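Local coordinates for protein nucleoporin NUP170 (Chaetomium thermophilum, PDB 5HAX) that probably serves as a structural scaffold nucleoporin of the nuclear pore complex, joining a beta-propeller domain to a helical domain, at residues A[276-280]-A[343-349]. Numbering follows the deposited sequence.
Sequences DFAHM and QLQFVKF
In the beta-propeller of NUP170, the C-terminal end of helix 270-279 packs against strand 341-348 of a five-stranded sheet, with D276 and F277 of the helix, and M280 just after it, meeting L344, V347 and F349. The one hydrogen bond across the contact runs from L344 N to D276 OD1 (3.1 Å) and is nearly straight at the hydrogen, 162°, although the amide reaches the oxygen from above the carboxylate plane, 38° out of it. The same OD1 takes a salt bridge from K268, and the side-chain methylenes of Q343 lie against the carboxylate, CG at 3.7 Å from D276 OD1. Replacing this aspartate by alanine is likely to leave the L344 amide and the K268 ammonium group without the acceptor they share. Strand 341-348 lies between strands 33-35 (parallel) and 318-324 (antiparallel), and L344 and V347 point from it toward 276-280. A classic beta bulge interrupts the strand where Q345 and F346 both face F320, between these two residues. The end of M280 lies beside the bulge: its chain bends at the last torsion (chi3 72°), bringing CE to 3.5 Å from Q345 O and 4.0 Å from V347 CG2. On the apolar side of the contact, L344 CD2 packs on F277 CB at 4.1 Å. The F277 ring ends beside F349, whose CZ meets it at the edge, 4.1 Å from F277 CE1. V347 CG1 sits over the centre of one face of the F349 ring, 3.8 Å above its plane, while F287 meets F277 edge-to-face and S284 touches both phenylalanines.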
# COMPACT_ATOMS: atom_id res chain seq x y z
N ASP A 276 1.13 -22.54 21.52
CA ASP A 276 2.22 -22.20 20.61
C ASP A 276 3.19 -21.24 21.28
O ASP A 276 4.41 -21.43 21.23
CB ASP A 276 1.68 -21.58 19.32
CG ASP A 276 0.80 -22.53 18.53
OD1 ASP A 276 0.04 -22.05 17.66
OD2 ASP A 276 0.87 -23.75 18.77
N PHE A 277 2.65 -20.20 21.91
CA PHE A 277 3.48 -19.19 22.55
C PHE A 277 4.36 -19.80 23.64
O PHE A 277 5.52 -19.40 23.80
CB PHE A 277 2.59 -18.09 23.13
CG PHE A 277 3.34 -16.93 23.71
CD1 PHE A 277 4.19 -16.17 22.94
CD2 PHE A 277 3.16 -16.59 25.04
CE1 PHE A 277 4.87 -15.10 23.48
CE2 PHE A 277 3.83 -15.51 25.59
CZ PHE A 277 4.69 -14.77 24.80
N ALA A 278 3.83 -20.77 24.38
CA ALA A 278 4.60 -21.39 25.45
C ALA A 278 5.75 -22.23 24.91
O ALA A 278 6.78 -22.36 25.56
CB ALA A 278 3.69 -22.25 26.33
N HIS A 279 5.58 -22.81 23.71
CA HIS A 279 6.64 -23.58 23.08
C HIS A 279 7.74 -22.71 22.49
O HIS A 279 8.79 -23.24 22.12
CB HIS A 279 6.05 -24.48 21.98
CG HIS A 279 5.10 -25.51 22.50
ND1 HIS A 279 4.53 -26.47 21.68
CD2 HIS A 279 4.62 -25.75 23.74
CE1 HIS A 279 3.74 -27.25 22.40
NE2 HIS A 279 3.78 -26.83 23.65
N MET A 280 7.53 -21.40 22.40
CA MET A 280 8.56 -20.50 21.93
C MET A 280 9.61 -20.29 23.02
O MET A 280 9.38 -20.54 24.20
CB MET A 280 7.95 -19.15 21.52
CG MET A 280 6.88 -19.26 20.45
SD MET A 280 6.12 -17.68 20.04
CE MET A 280 7.46 -16.89 19.15
N GLN A 343 -0.61 -21.71 13.01
CA GLN A 343 0.32 -21.75 14.13
C GLN A 343 0.93 -20.37 14.37
O GLN A 343 1.34 -19.70 13.42
CB GLN A 343 1.44 -22.77 13.88
CG GLN A 343 2.43 -22.89 15.02
CD GLN A 343 3.51 -23.92 14.73
OE1 GLN A 343 3.39 -24.72 13.80
NE2 GLN A 343 4.56 -23.91 15.54
N LEU A 344 0.98 -19.97 15.63
CA LEU A 344 1.69 -18.76 16.01
C LEU A 344 3.20 -19.00 15.92
O LEU A 344 3.74 -19.83 16.66
CB LEU A 344 1.30 -18.32 17.42
CG LEU A 344 2.14 -17.19 18.02
CD1 LEU A 344 2.21 -15.99 17.07
CD2 LEU A 344 1.59 -16.77 19.37
N GLN A 345 3.86 -18.28 15.02
CA GLN A 345 5.27 -18.49 14.72
C GLN A 345 6.18 -17.39 15.25
O GLN A 345 7.26 -17.68 15.76
CB GLN A 345 5.47 -18.59 13.20
CG GLN A 345 4.85 -19.82 12.55
CD GLN A 345 5.69 -21.06 12.75
OE1 GLN A 345 6.58 -21.10 13.60
NE2 GLN A 345 5.42 -22.09 11.96
N PHE A 346 5.77 -16.12 15.13
CA PHE A 346 6.63 -14.99 15.40
C PHE A 346 5.85 -13.91 16.13
O PHE A 346 4.67 -13.69 15.84
CB PHE A 346 7.22 -14.43 14.10
CG PHE A 346 7.97 -13.14 14.27
CD1 PHE A 346 7.34 -11.93 14.01
CD2 PHE A 346 9.29 -13.14 14.68
CE1 PHE A 346 8.03 -10.75 14.17
CE2 PHE A 346 9.97 -11.96 14.83
CZ PHE A 346 9.34 -10.76 14.58
N VAL A 347 6.51 -13.23 17.08
CA VAL A 347 5.89 -12.18 17.87
C VAL A 347 6.77 -10.93 17.80
O VAL A 347 7.97 -11.01 18.08
CB VAL A 347 5.69 -12.60 19.34
CG1 VAL A 347 5.04 -11.47 20.14
CG2 VAL A 347 4.86 -13.87 19.43
N LYS A 348 6.16 -9.80 17.46
CA LYS A 348 6.81 -8.49 17.60
C LYS A 348 6.27 -7.84 18.87
O LYS A 348 5.09 -7.48 18.94
CB LYS A 348 6.55 -7.61 16.37
CG LYS A 348 7.38 -6.33 16.35
CD LYS A 348 8.88 -6.61 16.20
CE LYS A 348 9.75 -5.42 16.57
NZ LYS A 348 9.92 -4.46 15.44
N PHE A 349 7.14 -7.70 19.87
CA PHE A 349 6.74 -7.12 21.14
C PHE A 349 6.74 -5.59 21.06
O PHE A 349 7.37 -5.00 20.18
CB PHE A 349 7.68 -7.59 22.25
CG PHE A 349 7.44 -9.01 22.67
CD1 PHE A 349 6.42 -9.33 23.55
CD2 PHE A 349 8.25 -10.03 22.18
CE1 PHE A 349 6.21 -10.64 23.94
CE2 PHE A 349 8.04 -11.34 22.57
CZ PHE A 349 7.02 -11.65 23.45